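Local coordinates for BSU-2 beta-lactamase (Bacillus subtilis, PDB 6W5E), which probably hydrolyses the beta-lactam ring of penicillin-type antibiotics through an acyl-enzyme intermediate, as a class D serine beta-lactamase, at residues Val81-Val89 with Arg140-Tyr150; Val92-Trp101 with Asn112-Ala120. One frame throughout, in Å; residues are numbered along the deposited sequence. Where two conformers were deposited one is given.

In the fold
From the N terminus, the chain runs through strands 48-54 and 59-63 of the central antiparallel sheet and past the carboxylated Lys79 into helix 81-88, the first partner of contact 1. A few residues after this helix, Val92-Trp101 begins contact 2, which closes a short loop as the chain doubles back to Asn112-Ala120. Helix 126-136 follows, and the chain then returns along helix 138-147 to complete contact 1. Contact 2 therefore lies wholly within the longer loop of contact 1. Their centres are 19 Å apart, but Leu87 packs on Val92 and Leu117, so helix 81-88 links both. Together they tie up the largely helical part of the penicillin-binding transpeptidase fold.

Contact 1 (Val81-Val89 with Arg140-Tyr150); sequences VNALIGLQV and RMKTWLHTLSY
Ile85 on helix 81-88 packs against Trp144 on helix 138-147, a helix-helix contact in the helical part of the class D beta-lactamase fold. The segment axes approach to 11.3 Å, their directions 116° apart, and side chains fill the interval. Branched Ile85 suits the middle because its two arms divide the work: CG2, anti to the backbone N, makes a CH-pi contact over the five-membered ring of Trp144, 4.0 Å from its centroid, while CD1 reaches past the ring to Trp144 CB at 3.6 Å and Met141 SD at 3.9 Å. Deeper still, Val81 spreads its methyls: CG1 meets Leu148 CD1 tip to tip, and CG2 lies 3.4 Å from Tyr150 CE2. A Schellman motif at Ser149 ends the helix; the buried Tyr150 that follows meets Phe78 edge-to-face. Toward solvent the contact thins. Gln88 lays its aliphatic CG by Trp144, whose ring runs nearly parallel to that of Phe189, and Gln88 OE1 accepts from Asp190 N. On the solvent side, Val89 lies over one face of the Arg140 guanidinium. Arg140 NE bonds Ile136 O, while water 1 joins the two residues, donating to Val89 O and accepting from Arg140 NH2, both at 2.9 Å.

Contact 2 (Val92-Trp101 with Asn112-Ala120); sequences VRDEYDVKRW and NRDHTLGSA
Glu95 O receives two donors across the contact: Gly118 N at 2.9 Å, and Thr116 OG1 at 3.1 Å in the carbonyl plane. Glycine suits position 118, having no side chain to crowd that oxygen. Beyond lies a short antiparallel pairing, Lys99 with His115, a hydrogen-bonded pair in which Lys99 N gives His115 O a 2.8 Å bond and His115 N returns a longer one. Farther along, Asp114 OD1 takes Trp101 N at 2.8 Å on its anti side, tilted 20° from the carboxylate plane. The Trp101 indole lies flat over backbone, with Asn112 CA 3.8 Å from its five-membered ring centroid, and Trp101 NE1 bonds Val104 O.

A second shell fixes these groups. Thr116 is the N-cap of helix 117-122 and forms a capping box with Ser119: Ser119 N bonds Thr116 OG1, and Thr116 N bonds Ser119 OG at 2.9 Å. With chi1 at 68°, OG1 sits between backbone N and carbonyl carbon, placed to cap and to donate to Glu95 O. An Asx turn at Asp94, salt-bridged to Arg93, shapes the opposing type I turn. Thr116 OG1 accepts from the helix while donating across the contact, so one hydroxyl couples the helix start to the turn.

Contact 1 (Val81-Val89 with Arg140-Tyr150)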
loop_
_atom_site.group_PDB
_atom_site.type_symbol
_atom_site.label_atom_id
_atom_site.label_comp_id
_atom_site.label_asym_id
_atom_site.label_seq_id
_atom_site.Cartn_x
_atom_site.Cartn_y
_atom_site.Cartn_z
ATOM N N VAL A 81 -0.845 -5.682 4.196
ATOM C CA VAL A 81 -1.623 -6.851 4.601
ATOM C C VAL A 81 -0.783 -7.781 5.461
ATOM O O VAL A 81 -1.237 -8.272 6.503
ATOM C CB VAL A 81 -2.158 -7.592 3.362
ATOM C CG1 VAL A 81 -2.868 -8.871 3.779
ATOM C CG2 VAL A 81 -3.075 -6.694 2.579
ATOM N N ASN A 82 0.446 -8.061 5.015
ATOM C CA ASN A 82 1.351 -8.929 5.758
ATOM C C ASN A 82 1.555 -8.418 7.177
ATOM O O ASN A 82 1.569 -9.199 8.133
ATOM C CB ASN A 82 2.695 -8.947 5.037
ATOM C CG ASN A 82 3.189 -10.321 4.766
ATOM O OD1 ASN A 82 2.770 -11.283 5.410
ATOM N ND2 ASN A 82 4.106 -10.434 3.810
ATOM N N ALA A 83 1.745 -7.109 7.330
ATOM C CA ALA A 83 1.959 -6.541 8.659
ATOM C C ALA A 83 0.720 -6.689 9.535
ATOM O O ALA A 83 0.832 -7.055 10.711
ATOM C CB ALA A 83 2.358 -5.071 8.541
ATOM N N LEU A 84 -0.468 -6.407 8.990
ATOM C CA LEU A 84 -1.695 -6.564 9.767
ATOM C C LEU A 84 -1.864 -8.000 10.251
ATOM O O LEU A 84 -2.091 -8.243 11.443
ATOM C CB LEU A 84 -2.907 -6.134 8.934
ATOM C CG LEU A 84 -3.056 -4.631 8.679
ATOM C CD1 LEU A 84 -3.988 -4.394 7.505
ATOM C CD2 LEU A 84 -3.558 -3.920 9.936
ATOM N N ILE A 85 -1.759 -8.969 9.336
ATOM C CA ILE A 85 -1.910 -10.370 9.724
ATOM C C ILE A 85 -0.829 -10.760 10.715
ATOM O O ILE A 85 -1.100 -11.409 11.737
ATOM C CB ILE A 85 -1.879 -11.285 8.489
ATOM C CG1 ILE A 85 -3.047 -10.985 7.551
ATOM C CG2 ILE A 85 -1.879 -12.749 8.914
ATOM C CD1 ILE A 85 -2.862 -11.611 6.176
ATOM N N GLY A 86 0.418 -10.374 10.422
ATOM C CA GLY A 86 1.534 -10.806 11.245
ATOM C C GLY A 86 1.427 -10.311 12.671
ATOM O O GLY A 86 1.697 -11.058 13.614
ATOM N N LEU A 87 1.019 -9.052 12.850
ATOM C CA LEU A 87 0.809 -8.540 14.201
ATOM C C LEU A 87 -0.385 -9.217 14.859
ATOM O O LEU A 87 -0.320 -9.590 16.038
ATOM C CB LEU A 87 0.591 -7.028 14.146
ATOM C CG LEU A 87 1.832 -6.208 13.802
ATOM C CD1 LEU A 87 1.455 -4.789 13.363
ATOM C CD2 LEU A 87 2.805 -6.190 14.980
ATOM N N GLN A 88 -1.477 -9.403 14.109
ATOM C CA GLN A 88 -2.691 -9.971 14.691
ATOM C C GLN A 88 -2.453 -11.384 15.206
ATOM O O GLN A 88 -2.934 -11.736 16.290
ATOM C CB GLN A 88 -3.822 -9.962 13.664
ATOM C CG GLN A 88 -5.172 -10.398 14.218
ATOM C CD GLN A 88 -5.725 -9.433 15.254
ATOM O OE1 GLN A 88 -5.475 -8.229 15.199
ATOM N NE2 GLN A 88 -6.502 -9.957 16.197
ATOM N N VAL A 89 -1.712 -12.206 14.449
ATOM C CA VAL A 89 -1.443 -13.589 14.847
ATOM C C VAL A 89 -0.198 -13.715 15.705
ATOM O O VAL A 89 0.201 -14.842 16.042
ATOM C CB VAL A 89 -1.376 -14.570 13.654
ATOM C CG1 VAL A 89 -2.605 -14.431 12.759
ATOM C CG2 VAL A 89 -0.065 -14.397 12.859
ATOM N N ARG A 140 -2.845 -20.195 7.131
ATOM C CA ARG A 140 -3.299 -18.973 7.782
ATOM C C ARG A 140 -3.423 -17.839 6.777
ATOM O O ARG A 140 -4.397 -17.080 6.805
ATOM C CB ARG A 140 -2.340 -18.592 8.908
ATOM C CG ARG A 140 -2.372 -19.562 10.062
ATOM C CD ARG A 140 -1.932 -18.910 11.347
ATOM N NE ARG A 140 -0.503 -18.621 11.361
ATOM C CZ ARG A 140 0.161 -18.284 12.462
ATOM N NH1 ARG A 140 -0.485 -18.184 13.616
ATOM N NH2 ARG A 140 1.461 -18.038 12.406
ATOM N N MET A 141 -2.451 -17.719 5.871
ATOM C CA MET A 141 -2.522 -16.676 4.856
ATOM C C MET A 141 -3.780 -16.821 4.009
ATOM O O MET A 141 -4.466 -15.830 3.723
ATOM C CB MET A 141 -1.272 -16.727 3.977
ATOM C CG MET A 141 -1.116 -15.517 3.070
ATOM S SD MET A 141 -0.650 -14.011 3.973
ATOM C CE MET A 141 1.069 -14.365 4.346
ATOM N N LYS A 142 -4.105 -18.050 3.599
ATOM C CA LYS A 142 -5.254 -18.266 2.724
ATOM C C LYS A 142 -6.556 -17.857 3.405
ATOM O O LYS A 142 -7.392 -17.163 2.809
ATOM C CB LYS A 142 -5.295 -19.728 2.277
ATOM C CG LYS A 142 -6.365 -20.033 1.249
ATOM C CD LYS A 142 -6.103 -19.297 -0.062
ATOM C CE LYS A 142 -6.936 -19.865 -1.200
ATOM N NZ LYS A 142 -6.846 -19.023 -2.422
ATOM N N THR A 143 -6.746 -18.277 4.661
ATOM C CA THR A 143 -7.947 -17.886 5.396
ATOM C C THR A 143 -8.048 -16.370 5.512
ATOM O O THR A 143 -9.112 -15.789 5.269
ATOM C CB THR A 143 -7.939 -18.535 6.781
ATOM O OG1 THR A 143 -7.992 -19.959 6.638
ATOM C CG2 THR A 143 -9.134 -18.068 7.607
ATOM N N TRP A 144 -6.941 -15.712 5.857
ATOM C CA TRP A 144 -6.971 -14.261 6.016
ATOM C C TRP A 144 -7.270 -13.548 4.700
ATOM O O TRP A 144 -7.999 -12.553 4.684
ATOM C CB TRP A 144 -5.662 -13.770 6.630
ATOM C CG TRP A 144 -5.669 -13.834 8.125
ATOM C CD1 TRP A 144 -5.041 -14.753 8.920
ATOM C CD2 TRP A 144 -6.369 -12.952 9.004
ATOM N NE1 TRP A 144 -5.306 -14.488 10.249
ATOM C CE2 TRP A 144 -6.114 -13.384 10.322
ATOM C CE3 TRP A 144 -7.177 -11.827 8.804
ATOM C CZ2 TRP A 144 -6.648 -12.733 11.434
ATOM C CZ3 TRP A 144 -7.708 -11.187 9.910
ATOM C CH2 TRP A 144 -7.440 -11.639 11.208
ATOM N N LEU A 145 -6.705 -14.019 3.584
ATOM C CA LEU A 145 -6.979 -13.336 2.321
ATOM C C LEU A 145 -8.443 -13.466 1.914
ATOM O O LEU A 145 -8.970 -12.582 1.226
ATOM C CB LEU A 145 -6.043 -13.827 1.215
ATOM C CG LEU A 145 -4.557 -13.473 1.390
ATOM C CD1 LEU A 145 -3.817 -13.597 0.072
ATOM C CD2 LEU A 145 -4.354 -12.080 1.975
ATOM N N HIS A 146 -9.123 -14.549 2.309
ATOM C CA HIS A 146 -10.559 -14.590 2.047
ATOM C C HIS A 146 -11.322 -13.666 2.985
ATOM O O HIS A 146 -12.260 -12.987 2.556
ATOM C CB HIS A 146 -11.124 -16.011 2.088
ATOM C CG HIS A 146 -12.438 -16.144 1.370
ATOM N ND1 HIS A 146 -12.582 -15.849 0.032
ATOM C CD2 HIS A 146 -13.665 -16.526 1.801
ATOM C CE1 HIS A 146 -13.836 -16.050 -0.333
ATOM N NE2 HIS A 146 -14.515 -16.457 0.724
ATOM N N THR A 147 -10.927 -13.615 4.260
ATOM C CA THR A 147 -11.524 -12.654 5.186
ATOM C C THR A 147 -11.415 -11.232 4.643
ATOM O O THR A 147 -12.350 -10.433 4.772
ATOM C CB THR A 147 -10.853 -12.772 6.563
ATOM O OG1 THR A 147 -11.319 -13.959 7.209
ATOM C CG2 THR A 147 -11.160 -11.572 7.454
ATOM N N LEU A 148 -10.288 -10.907 4.019
ATOM C CA LEU A 148 -9.992 -9.557 3.564
ATOM C C LEU A 148 -10.405 -9.289 2.122
ATOM O O LEU A 148 -10.234 -8.158 1.647
ATOM C CB LEU A 148 -8.501 -9.279 3.721
ATOM C CG LEU A 148 -7.988 -9.334 5.157
ATOM C CD1 LEU A 148 -6.474 -9.209 5.174
ATOM C CD2 LEU A 148 -8.657 -8.253 6.014
ATOM N N SER A 149 -10.922 -10.291 1.411
ATOM C CA SER A 149 -11.368 -10.120 0.028
ATOM C C SER A 149 -10.252 -9.550 -0.843
ATOM O O SER A 149 -10.448 -8.595 -1.595
ATOM C CB SER A 149 -12.617 -9.238 -0.040
ATOM O OG SER A 149 -13.745 -9.902 0.493
ATOM N N TYR A 150 -9.066 -10.140 -0.735
ATOM C CA TYR A 150 -7.877 -9.529 -1.322
ATOM C C TYR A 150 -7.636 -10.075 -2.728
ATOM O O TYR A 150 -6.890 -11.032 -2.929
ATOM C CB TYR A 150 -6.670 -9.710 -0.406
ATOM C CG TYR A 150 -5.561 -8.748 -0.750
ATOM C CD1 TYR A 150 -4.593 -9.087 -1.686
ATOM C CD2 TYR A 150 -5.499 -7.491 -0.166
ATOM C CE1 TYR A 150 -3.581 -8.211 -2.019
ATOM C CE2 TYR A 150 -4.491 -6.599 -0.503
ATOM C CZ TYR A 150 -3.538 -6.968 -1.430
ATOM O OH TYR A 150 -2.522 -6.104 -1.760
HETATM O O HOH W 1 2.043 -16.797 15.013
#

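Contact 2 (Val92-Trp101 with Asn112-Ala120)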
loop_
_atom_site.group_PDB
_atom_site.type_symbol
_atom_site.label_atom_id
_atom_site.label_comp_id
_atom_site.label_asym_id
_atom_site.label_seq_id
_atom_site.Cartn_x
_atom_site.Cartn_y
_atom_site.Cartn_z
ATOM N N VAL A 92 4.861 -11.397 14.667
ATOM C CA VAL A 92 5.769 -10.315 15.018
ATOM C C VAL A 92 5.158 -9.571 16.192
ATOM O O VAL A 92 3.935 -9.522 16.348
ATOM C CB VAL A 92 6.056 -9.352 13.840
ATOM C CG1 VAL A 92 7.052 -9.968 12.867
ATOM C CG2 VAL A 92 4.768 -8.965 13.120
ATOM N N ARG A 93 6.024 -8.950 17.000
ATOM C CA ARG A 93 5.597 -8.358 18.267
ATOM C C ARG A 93 5.031 -6.953 18.083
ATOM O O ARG A 93 4.007 -6.611 18.686
ATOM C CB ARG A 93 6.783 -8.340 19.235
ATOM C CG ARG A 93 6.467 -7.916 20.664
ATOM C CD ARG A 93 7.735 -7.438 21.374
ATOM N NE ARG A 93 8.409 -6.422 20.573
ATOM C CZ ARG A 93 9.623 -6.552 20.047
ATOM N NH1 ARG A 93 10.329 -7.658 20.247
ATOM N NH2 ARG A 93 10.125 -5.572 19.313
ATOM N N ASP A 94 5.682 -6.127 17.275
ATOM C CA ASP A 94 5.318 -4.722 17.084
ATOM C C ASP A 94 6.166 -4.187 15.933
ATOM O O ASP A 94 6.862 -4.953 15.252
ATOM C CB ASP A 94 5.453 -3.903 18.380
ATOM C CG ASP A 94 6.864 -3.940 18.974
ATOM O OD1 ASP A 94 7.854 -4.082 18.225
ATOM O OD2 ASP A 94 6.982 -3.807 20.214
ATOM N N GLU A 95 6.117 -2.870 15.723
ATOM C CA GLU A 95 6.824 -2.246 14.611
ATOM C C GLU A 95 8.339 -2.330 14.760
ATOM O O GLU A 95 9.062 -2.060 13.791
ATOM C CB GLU A 95 6.365 -0.786 14.436
ATOM C CG GLU A 95 6.746 0.151 15.587
ATOM C CD GLU A 95 5.670 0.267 16.667
ATOM O OE1 GLU A 95 5.203 -0.781 17.165
ATOM O OE2 GLU A 95 5.304 1.406 17.044
ATOM N N TYR A 96 8.832 -2.710 15.937
ATOM C CA TYR A 96 10.259 -2.744 16.219
ATOM C C TYR A 96 10.826 -4.159 16.263
ATOM O O TYR A 96 11.965 -4.347 16.711
ATOM C CB TYR A 96 10.538 -2.058 17.551
ATOM C CG TYR A 96 10.040 -0.642 17.678
ATOM C CD1 TYR A 96 10.494 0.354 16.824
ATOM C CD2 TYR A 96 9.163 -0.292 18.692
ATOM C CE1 TYR A 96 10.064 1.673 16.961
ATOM C CE2 TYR A 96 8.729 1.020 18.843
ATOM C CZ TYR A 96 9.186 1.998 17.975
ATOM O OH TYR A 96 8.786 3.307 18.113
ATOM N N ASP A 97 10.058 -5.164 15.845
ATOM C CA ASP A 97 10.513 -6.545 15.940
ATOM C C ASP A 97 11.688 -6.750 14.990
ATOM O O ASP A 97 11.527 -6.667 13.768
ATOM C CB ASP A 97 9.339 -7.453 15.581
ATOM C CG ASP A 97 9.609 -8.910 15.882
ATOM O OD1 ASP A 97 10.704 -9.399 15.522
ATOM O OD2 ASP A 97 8.716 -9.573 16.459
ATOM N N VAL A 98 12.864 -7.027 15.548
ATOM C CA VAL A 98 14.109 -7.089 14.787
ATOM C C VAL A 98 14.308 -8.475 14.189
ATOM O O VAL A 98 14.267 -9.484 14.905
ATOM C CB VAL A 98 15.316 -6.733 15.670
ATOM C CG1 VAL A 98 16.610 -6.891 14.861
ATOM C CG2 VAL A 98 15.168 -5.342 16.255
ATOM N N LYS A 99 14.609 -8.517 12.894
ATOM C CA LYS A 99 15.182 -9.701 12.262
ATOM C C LYS A 99 16.572 -9.340 11.758
ATOM O O LYS A 99 16.758 -8.303 11.114
ATOM C CB LYS A 99 14.305 -10.204 11.110
ATOM C CG LYS A 99 12.938 -10.697 11.563
ATOM C CD LYS A 99 12.097 -11.146 10.377
ATOM C CE LYS A 99 10.645 -11.445 10.760
ATOM N NZ LYS A 99 10.520 -12.502 11.797
ATOM N N ARG A 100 17.549 -10.176 12.070
ATOM C CA ARG A 100 18.926 -9.864 11.719
ATOM C C ARG A 100 19.212 -10.147 10.246
ATOM O O ARG A 100 18.764 -11.153 9.683
ATOM C CB ARG A 100 19.884 -10.657 12.602
ATOM C CG ARG A 100 19.972 -10.126 14.014
ATOM C CD ARG A 100 20.995 -10.914 14.808
ATOM N NE ARG A 100 21.144 -10.357 16.137
ATOM C CZ ARG A 100 22.097 -10.705 16.991
ATOM N NH1 ARG A 100 22.997 -11.612 16.647
ATOM N NH2 ARG A 100 22.149 -10.145 18.189
ATOM N N TRP A 101 19.953 -9.232 9.624
ATOM C CA TRP A 101 20.411 -9.401 8.252
ATOM C C TRP A 101 21.373 -10.578 8.172
ATOM O O TRP A 101 22.158 -10.827 9.093
ATOM C CB TRP A 101 21.120 -8.117 7.819
ATOM C CG TRP A 101 21.728 -8.096 6.444
ATOM C CD1 TRP A 101 21.150 -8.499 5.267
ATOM C CD2 TRP A 101 23.027 -7.597 6.102
ATOM N NE1 TRP A 101 22.026 -8.294 4.222
ATOM C CE2 TRP A 101 23.181 -7.741 4.708
ATOM C CE3 TRP A 101 24.082 -7.049 6.843
ATOM C CZ2 TRP A 101 24.350 -7.359 4.039
ATOM C CZ3 TRP A 101 25.238 -6.670 6.178
ATOM C CH2 TRP A 101 25.364 -6.833 4.793
ATOM N N ASN A 112 20.490 -3.875 3.240
ATOM C CA ASN A 112 21.657 -4.628 3.703
ATOM C C ASN A 112 22.038 -4.226 5.130
ATOM O O ASN A 112 23.125 -3.727 5.412
ATOM C CB ASN A 112 22.822 -4.449 2.736
ATOM C CG ASN A 112 22.471 -4.862 1.322
ATOM O OD1 ASN A 112 21.673 -5.777 1.115
ATOM N ND2 ASN A 112 23.074 -4.196 0.335
ATOM N N ARG A 113 21.099 -4.477 6.036
ATOM C CA ARG A 113 21.208 -4.093 7.436
ATOM C C ARG A 113 20.125 -4.850 8.192
ATOM O O ARG A 113 19.176 -5.368 7.595
ATOM C CB ARG A 113 21.008 -2.578 7.597
ATOM C CG ARG A 113 19.572 -2.142 7.265
ATOM C CD ARG A 113 19.281 -0.665 7.522
ATOM N NE ARG A 113 20.014 0.211 6.613
ATOM C CZ ARG A 113 19.580 1.396 6.188
ATOM N NH1 ARG A 113 20.331 2.114 5.365
ATOM N NH2 ARG A 113 18.400 1.862 6.579
ATOM N N ASP A 114 20.263 -4.914 9.513
ATOM C CA ASP A 114 19.180 -5.469 10.306
ATOM C C ASP A 114 17.937 -4.616 10.105
ATOM O O ASP A 114 18.020 -3.398 9.912
ATOM C CB ASP A 114 19.544 -5.463 11.790
ATOM C CG ASP A 114 20.731 -6.358 12.121
ATOM O OD1 ASP A 114 21.040 -7.303 11.360
ATOM O OD2 ASP A 114 21.353 -6.112 13.174
ATOM N N HIS A 115 16.773 -5.264 10.133
ATOM C CA HIS A 115 15.511 -4.579 9.893
ATOM C C HIS A 115 14.474 -4.952 10.941
ATOM O O HIS A 115 14.575 -5.975 11.619
ATOM C CB HIS A 115 14.986 -4.878 8.488
ATOM C CG HIS A 115 15.455 -3.892 7.472
ATOM N ND1 HIS A 115 14.914 -2.630 7.365
ATOM C CD2 HIS A 115 16.442 -3.962 6.550
ATOM C CE1 HIS A 115 15.540 -1.967 6.409
ATOM N NE2 HIS A 115 16.473 -2.752 5.899
ATOM N N THR A 116 13.472 -4.085 11.058
ATOM C CA THR A 116 12.271 -4.328 11.843
ATOM C C THR A 116 11.065 -4.317 10.919
ATOM O O THR A 116 11.159 -3.996 9.731
ATOM C CB THR A 116 12.082 -3.267 12.933
ATOM O OG1 THR A 116 11.775 -2.001 12.334
ATOM C CG2 THR A 116 13.331 -3.140 13.774
ATOM N N LEU A 117 9.920 -4.699 11.482
ATOM C CA LEU A 117 8.676 -4.657 10.721
ATOM C C LEU A 117 8.456 -3.268 10.127
ATOM O O LEU A 117 8.091 -3.127 8.952
ATOM C CB LEU A 117 7.520 -5.072 11.636
ATOM C CG LEU A 117 6.144 -5.209 10.989
ATOM C CD1 LEU A 117 6.077 -6.433 10.081
ATOM C CD2 LEU A 117 5.067 -5.257 12.052
ATOM N N GLY A 118 8.704 -2.225 10.924
ATOM C CA GLY A 118 8.491 -0.866 10.449
ATOM C C GLY A 118 9.546 -0.380 9.472
ATOM O O GLY A 118 9.219 0.265 8.473
ATOM N N SER A 119 10.824 -0.660 9.740
ATOM C CA SER A 119 11.840 -0.185 8.810
ATOM C C SER A 119 11.737 -0.918 7.489
ATOM O O SER A 119 11.977 -0.332 6.430
ATOM C CB SER A 119 13.245 -0.307 9.401
ATOM O OG SER A 119 13.650 -1.661 9.475
ATOM N N ALA A 120 11.367 -2.200 7.536
ATOM C CA ALA A 120 11.222 -2.964 6.307
ATOM C C ALA A 120 10.032 -2.488 5.498
ATOM O O ALA A 120 10.035 -2.615 4.273
ATOM C CB ALA A 120 11.145 -4.455 6.598
#